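Local coordinates for beta-N-acetylglucosaminidase-like protein Glycoside hydrolase family 20 (Flavobacterium johnsoniae, PDB 6YHH) that probably removes terminal N-acetylglucosamine units from chitin fragments, as a family 20 beta-N-acetylhexosaminidase of bacterial chitin breakdown, at residues D316-G320 and K321-A325; L344-Y347 and F348-L352. All coordinates share one frame; numbering follows the deposited sequence.

Interaction 1: D316-G320 and K321-A325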
ATOM      1  N   ASP A 316      -9.224  30.740   5.403  1.00  9.19           N
ATOM      2  CA  ASP A 316     -10.427  30.308   6.140  1.00  9.16           C
ATOM      3  C   ASP A 316     -10.277  30.530   7.643  1.00  9.29           C
ATOM      4  O   ASP A 316      -9.172  30.437   8.198  1.00  8.99           O
ATOM      5  CB  ASP A 316     -10.764  28.847   5.880  1.00  9.55           C
ATOM      6  CG  ASP A 316      -9.565  27.890   6.130  1.00  9.81           C
ATOM      7  OD1 ASP A 316      -8.380  28.271   5.953  1.00  9.11           O
ATOM      8  OD2 ASP A 316      -9.832  26.721   6.509  1.00 10.99           O
ATOM      9  N   GLU A 317     -11.397  30.850   8.291  1.00  9.43           N
ATOM     10  CA  GLU A 317     -11.491  30.668   9.730  1.00 10.56           C
ATOM     11  C   GLU A 317     -10.482  31.409  10.585  1.00 10.75           C
ATOM     12  O   GLU A 317     -10.122  30.926  11.650  1.00 12.41           O
ATOM     13  CB  GLU A 317     -11.481  29.162  10.103  1.00 10.49           C
ATOM     14  CG  GLU A 317     -12.633  28.336   9.511  1.00 10.46           C
ATOM     15  CD  GLU A 317     -12.554  26.871   9.935  1.00 11.41           C
ATOM     16  OE1 GLU A 317     -11.452  26.309  10.047  1.00 10.57           O
ATOM     17  OE2 GLU A 317     -13.632  26.251  10.090  1.00 12.08           O
ATOM     18  N   ASN A 318     -10.199  32.670  10.222  1.00 10.61           N
ATOM     19  CA  ASN A 318      -9.551  33.592  11.143  1.00 11.93           C
ATOM     20  C   ASN A 318     -10.684  34.104  12.048  1.00 15.72           C
ATOM     21  O   ASN A 318     -11.474  34.923  11.601  1.00 19.97           O
ATOM     22  CB  ASN A 318      -8.894  34.696  10.357  1.00 12.86           C
ATOM     23  CG  ASN A 318      -8.340  35.793  11.267  1.00 14.98           C
ATOM     24  OD1 ASN A 318      -8.238  35.632  12.456  1.00 12.88           O
ATOM     25  ND2 ASN A 318      -7.989  36.891  10.668  1.00 16.78           N
ATOM     26  N   GLU A 319     -10.789  33.644  13.263  1.00 17.33           N
ATOM     27  CA  GLU A 319     -11.896  34.195  14.082  1.00 21.24           C
ATOM     28  C   GLU A 319     -11.620  35.552  14.710  1.00 21.45           C
ATOM     29  O   GLU A 319     -12.495  36.203  15.292  1.00 22.15           O
ATOM     30  CB  GLU A 319     -12.246  33.184  15.137  1.00 26.17           C
ATOM     31  CG  GLU A 319     -13.008  32.051  14.479  1.00 27.03           C
ATOM     32  CD  GLU A 319     -13.450  30.994  15.467  1.00 29.63           C
ATOM     33  OE1 GLU A 319     -14.479  30.402  15.149  1.00 30.89           O
ATOM     34  OE2 GLU A 319     -12.777  30.755  16.540  1.00 30.53           O
ATOM     35  N   GLY A 320     -10.397  36.018  14.554  1.00 14.66           N
ATOM     36  CA  GLY A 320     -10.189  37.422  14.714  1.00 14.19           C
ATOM     37  C   GLY A 320      -9.915  37.857  16.186  1.00 13.87           C
ATOM     38  O   GLY A 320      -9.670  39.040  16.412  1.00 15.30           O
ATOM     39  N   LYS A 321      -9.858  36.928  17.121  1.00 13.40           N
ATOM     40  CA  LYS A 321      -9.735  37.300  18.565  1.00 13.65           C
ATOM     41  C   LYS A 321      -8.390  37.950  18.886  1.00 12.51           C
ATOM     42  O   LYS A 321      -8.362  38.999  19.560  1.00 11.48           O
ATOM     43  CB  LYS A 321     -10.043  36.141  19.484  1.00 17.80           C
ATOM     44  CG  LYS A 321     -11.496  35.594  19.467  1.00 20.72           C
ATOM     45  CD  LYS A 321     -12.600  36.623  19.491  1.00 30.00           C
ATOM     46  CE  LYS A 321     -14.010  36.049  19.698  1.00 36.59           C
ATOM     47  NZ  LYS A 321     -15.001  37.069  19.171  1.00 39.09           N
ATOM     48  N   ASP A 322      -7.278  37.383  18.412  1.00 10.95           N
ATOM     49  CA  ASP A 322      -5.991  38.041  18.649  1.00 10.94           C
ATOM     50  C   ASP A 322      -5.894  39.386  17.936  1.00 11.82           C
ATOM     51  O   ASP A 322      -5.323  40.376  18.490  1.00 13.40           O
ATOM     52  CB  ASP A 322      -4.849  37.142  18.237  1.00 11.43           C
ATOM     53  CG  ASP A 322      -4.657  35.934  19.151  1.00 12.64           C
ATOM     54  OD1 ASP A 322      -5.303  35.772  20.242  1.00 13.48           O
ATOM     55  OD2 ASP A 322      -3.751  35.110  18.782  1.00 13.21           O
ATOM     56  N   TRP A 323      -6.437  39.472  16.725  1.00 10.53           N
ATOM     57  CA  TRP A 323      -6.490  40.752  16.027  1.00 10.03           C
ATOM     58  C   TRP A 323      -7.240  41.815  16.835  1.00 10.68           C
ATOM     59  O   TRP A 323      -6.725  42.938  16.981  1.00 12.27           O
ATOM     60  CB  TRP A 323      -7.060  40.587  14.639  1.00 10.74           C
ATOM     61  CG  TRP A 323      -6.109  39.910  13.673  1.00 10.04           C
ATOM     62  CD1 TRP A 323      -4.948  39.269  13.957  1.00  9.96           C
ATOM     63  CD2 TRP A 323      -6.301  39.800  12.251  1.00 10.67           C
ATOM     64  NE1 TRP A 323      -4.390  38.760  12.769  1.00 11.05           N
ATOM     65  CE2 TRP A 323      -5.195  39.111  11.721  1.00 10.29           C
ATOM     66  CE3 TRP A 323      -7.303  40.223  11.392  1.00 10.02           C
ATOM     67  CZ2 TRP A 323      -5.063  38.867  10.363  1.00 11.07           C
ATOM     68  CZ3 TRP A 323      -7.183  40.027  10.045  1.00 10.64           C
ATOM     69  CH2 TRP A 323      -6.091  39.310   9.535  1.00 11.22           C
ATOM     70  N   ASP A 324      -8.419  41.462  17.325  1.00 11.35           N
ATOM     71  CA  ASP A 324      -9.265  42.375  18.120  1.00 11.64           C
ATOM     72  C   ASP A 324      -8.517  42.881  19.355  1.00 13.12           C
ATOM     73  O   ASP A 324      -8.733  44.016  19.781  1.00 12.96           O
ATOM     74  CB  ASP A 324     -10.520  41.644  18.546  1.00 11.80           C
ATOM     75  CG  ASP A 324     -11.492  41.390  17.444  1.00 13.04           C
ATOM     76  OD1 ASP A 324     -11.410  41.948  16.347  1.00 13.46           O
ATOM     77  OD2 ASP A 324     -12.416  40.577  17.762  1.00 14.99           O
ATOM     78  N   ALA A 325      -7.692  42.047  19.960  1.00 12.26           N
ATOM     79  CA  ALA A 325      -7.048  42.364  21.238  1.00 12.61           C
ATOM     80  C   ALA A 325      -5.781  43.135  21.062  1.00 15.24           C
ATOM     81  O   ALA A 325      -5.294  43.652  22.019  1.00 17.26           O
ATOM     82  CB  ALA A 325      -6.716  41.080  21.946  1.00 12.59           C
TER
HETATM   83  O   HOH W   1      -7.056  36.897  15.161  1.00 11.78           O
HETATM   84  O   HOH W   2     -13.575  38.736  16.285  1.00 24.05           O
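Asn318 sets its amide nitrogen over one face of the Trp323 indole. ND2 lies 3.3 Å from Trp323 CH2, offset toward the rim of the six-membered ring. The amide stands nearly upright on the ring, with the planes 81° apart. Asn318 CG is anti to its own backbone N (chi1 173°), which carries the amide forward to the indole.

Hydrogen bonds tie the same turn together. Asp324 N donates to Gly320 O at 2.9 Å, an almost straight first helical bond from the N-cap residue. Asn318 OD1 takes a weak bond from Gly320 N. It also receives a water that in turn accepts from Trp323 N at 3.1 Å. A second water donates to Glu319 O and, at 2.6 Å, to Asp324 OD2. Asp324 OD1 accepts a hydrogen bond from Asn341 ND2. Gly320 has phi 87°, where a side chain would press on the preceding carbonyl.

Were Trp323 an alanine, the Asn318 amide would probably lose the ring face beneath it, and Leu284 O its indole N-H donor.

The loop follows strand 310-312 of the catalytic barrel and carries Glu317, the predicted proton donor. Trp323 joins helix 321-325 to helix 341-358 by packing on Asn341, Leu344 and Gln345.

Interaction 2: L344-Y347 and F348-L352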
ATOM      1  N   LEU A 344      -9.443  43.725   6.758  1.00 11.17           N
ATOM      2  CA  LEU A 344      -8.017  43.675   7.020  1.00 10.49           C
ATOM      3  C   LEU A 344      -7.355  42.438   6.413  1.00 11.04           C
ATOM      4  O   LEU A 344      -6.227  42.454   5.901  1.00 11.76           O
ATOM      5  CB  LEU A 344      -7.794  43.743   8.519  1.00 11.53           C
ATOM      6  CG  LEU A 344      -6.374  43.531   9.068  1.00 12.26           C
ATOM      7  CD1 LEU A 344      -5.395  44.500   8.479  1.00 13.28           C
ATOM      8  CD2 LEU A 344      -6.351  43.608  10.590  1.00 13.81           C
ATOM      9  N   GLN A 345      -8.081  41.319   6.476  1.00 11.13           N
ATOM     10  CA  GLN A 345      -7.569  40.078   5.893  1.00  9.93           C
ATOM     11  C   GLN A 345      -7.508  40.167   4.370  1.00 10.81           C
ATOM     12  O   GLN A 345      -6.574  39.648   3.742  1.00  9.82           O
ATOM     13  CB  GLN A 345      -8.399  38.877   6.330  1.00 10.90           C
ATOM     14  CG  GLN A 345      -7.702  37.576   6.003  1.00 12.26           C
ATOM     15  CD  GLN A 345      -8.577  36.358   6.289  1.00 13.72           C
ATOM     16  OE1 GLN A 345      -9.284  36.312   7.261  1.00 16.43           O
ATOM     17  NE2 GLN A 345      -8.520  35.387   5.424  1.00 12.95           N
ATOM     18  N   THR A 346      -8.451  40.872   3.759  1.00 10.78           N
ATOM     19  CA  THR A 346      -8.382  41.075   2.308  1.00 10.90           C
ATOM     20  C   THR A 346      -7.193  41.984   1.970  1.00 11.75           C
ATOM     21  O   THR A 346      -6.486  41.752   0.998  1.00 10.95           O
ATOM     22  CB  THR A 346      -9.680  41.725   1.832  1.00 10.75           C
ATOM     23  OG1 THR A 346     -10.780  40.777   2.001  1.00 12.25           O
ATOM     24  CG2 THR A 346      -9.564  42.103   0.312  1.00 12.17           C
ATOM     25  N   TYR A 347      -6.982  43.040   2.769  1.00 11.43           N
ATOM     26  CA  TYR A 347      -5.738  43.837   2.593  1.00 11.45           C
ATOM     27  C   TYR A 347      -4.445  42.994   2.637  1.00 11.69           C
ATOM     28  O   TYR A 347      -3.571  43.086   1.774  1.00 12.62           O
ATOM     29  CB  TYR A 347      -5.689  44.886   3.662  1.00 12.50           C
ATOM     30  CG  TYR A 347      -4.419  45.687   3.659  1.00 13.93           C
ATOM     31  CD1 TYR A 347      -3.344  45.269   4.337  1.00 15.17           C
ATOM     32  CD2 TYR A 347      -4.326  46.888   2.931  1.00 19.17           C
ATOM     33  CE1 TYR A 347      -2.145  45.951   4.286  1.00 18.20           C
ATOM     34  CE2 TYR A 347      -3.128  47.603   2.895  1.00 18.91           C
ATOM     35  CZ  TYR A 347      -2.051  47.121   3.574  1.00 21.03           C
ATOM     36  OH  TYR A 347      -0.805  47.776   3.605  1.00 26.27           O
ATOM     37  N   PHE A 348      -4.369  42.144   3.671  1.00 11.31           N
ATOM     38  CA  PHE A 348      -3.260  41.192   3.853  1.00 10.99           C
ATOM     39  C   PHE A 348      -3.115  40.317   2.618  1.00 10.75           C
ATOM     40  O   PHE A 348      -2.052  40.207   2.072  1.00 10.72           O
ATOM     41  CB  PHE A 348      -3.549  40.340   5.117  1.00 10.90           C
ATOM     42  CG  PHE A 348      -2.696  39.140   5.231  1.00 10.99           C
ATOM     43  CD1 PHE A 348      -1.382  39.212   5.705  1.00 11.25           C
ATOM     44  CD2 PHE A 348      -3.180  37.898   4.809  1.00 10.69           C
ATOM     45  CE1 PHE A 348      -0.571  38.063   5.785  1.00 11.26           C
ATOM     46  CE2 PHE A 348      -2.378  36.747   4.902  1.00  9.48           C
ATOM     47  CZ  PHE A 348      -1.079  36.841   5.383  1.00 10.75           C
ATOM     48  N   THR A 349      -4.199  39.708   2.181  1.00  9.85           N
ATOM     49  CA  THR A 349      -4.251  38.892   0.985  1.00 10.56           C
ATOM     50  C   THR A 349      -3.758  39.611  -0.280  1.00 10.27           C
ATOM     51  O   THR A 349      -2.942  39.084  -1.062  1.00 11.50           O
ATOM     52  CB  THR A 349      -5.682  38.362   0.738  1.00 10.47           C
ATOM     53  OG1 THR A 349      -6.082  37.581   1.882  1.00 11.17           O
ATOM     54  CG2 THR A 349      -5.767  37.550  -0.522  1.00 11.30           C
ATOM     55  N   MET A 350      -4.162  40.882  -0.408  1.00 10.18           N
ATOM     56  CA  MET A 350      -3.750  41.684  -1.576  1.00 11.87           C
ATOM     57  C   MET A 350      -2.309  42.139  -1.504  1.00 13.14           C
ATOM     58  O   MET A 350      -1.736  42.454  -2.586  1.00 13.01           O
ATOM     59  CB  MET A 350      -4.717  42.869  -1.807  1.00 11.82           C
ATOM     60  CG  MET A 350      -6.069  42.390  -2.368  1.00 12.58           C
ATOM     61  SD  MET A 350      -5.954  41.406  -3.867  1.00 14.76           S
ATOM     62  CE  MET A 350      -4.931  42.573  -4.804  1.00 15.91           C
ATOM     63  N   GLN A 351      -1.687  42.089  -0.320  1.00 13.45           N
ATOM     64  CA  GLN A 351      -0.245  42.266  -0.215  1.00 11.99           C
ATOM     65  C   GLN A 351       0.525  41.046  -0.789  1.00 12.27           C
ATOM     66  O   GLN A 351       1.659  41.139  -1.248  1.00 13.35           O
ATOM     67  CB  GLN A 351       0.247  42.592   1.206  1.00 14.11           C
ATOM     68  CG  GLN A 351      -0.411  43.728   1.888  1.00 17.30           C
ATOM     69  CD  GLN A 351      -0.569  44.920   1.004  1.00 22.09           C
ATOM     70  OE1 GLN A 351      -1.709  45.326   0.645  1.00 31.81           O
ATOM     71  NE2 GLN A 351       0.537  45.471   0.627  1.00 21.29           N
ATOM     72  N   LEU A 352      -0.095  39.850  -0.718  1.00 10.76           N
ATOM     73  CA  LEU A 352       0.524  38.602  -1.229  1.00 10.63           C
ATOM     74  C   LEU A 352       0.384  38.532  -2.779  1.00  9.70           C
ATOM     75  O   LEU A 352       1.129  37.837  -3.463  1.00 10.67           O
ATOM     76  CB  LEU A 352      -0.214  37.380  -0.643  1.00 10.56           C
ATOM     77  CG  LEU A 352      -0.322  37.417   0.894  1.00 10.65           C
ATOM     78  CD1 LEU A 352      -0.804  36.078   1.426  1.00 11.37           C
ATOM     79  CD2 LEU A 352       1.021  37.686   1.547  1.00 11.89           C
TER
HETATM   80  O   HOH W   3      -6.102  35.428   3.659  1.00 10.83           O
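Tyr347 lays one face of its ring against the end of the Gln351 side chain, one helical turn on. The amide is nearly parallel to the ring, with the planes 15° apart. Gln351 CG lies 3.7 Å from Tyr347 CE1, and Gln351 CD is equally close to Tyr347 CZ. The Gln351 chain bends at chi2 (-45°), which folds the amide back over the ring. Tyr347 also meets the His336 ring, and Gln351 touches Tyr292 of helix 289-302.

The segments belong to helix 341-358 of the family 20 catalytic domain, a TIM-barrel fold. Phe348 N donates a hydrogen bond to Leu344 O at 2.9 Å, and Met350 N one to Thr346 O. Gln345 O is gripped twice by one residue: Thr349 N and Thr349 OG1 each reach it at 2.8 Å, from opposite faces of the carbonyl plane. Thr349 OG1 sits beside its backbone N (chi1 -59°), where it can turn back to that carbonyl.

A water joins Thr349 OG1 to Gln345 NE2, accepting from the amide at 3.0 Å. Gln345 NE2 also donates to Gly315 O. The Phe348 ring has Gln345 O and this water near its edge. Its side chain packs on Thr291 and Leu295 of helix 289-302.

In the fold
Interaction 1 is partly buried and mixes loop with a short helix, whereas interaction 2 lies within helix 341-358 and is largely buried. The two touch directly. Trp323 CE3 is 3.6 Å from Leu344 CD2, and Asn318 CB is 3.5 Å from Gln345 OE1. Helix 341-358 thus packs against Asn318 of the loop and Trp323 of the short helix, and the Gln345 side chain lies about 8 Å from that of Glu317. Both contacts set an amide against an aromatic ring, but upright in interaction 1 and nearly flat in interaction 2. In 316-325 each of two waters joins a backbone atom to a side chain; in 344-352 a water joins two side chains, and a threonine hydroxyl adds to the helical bonds.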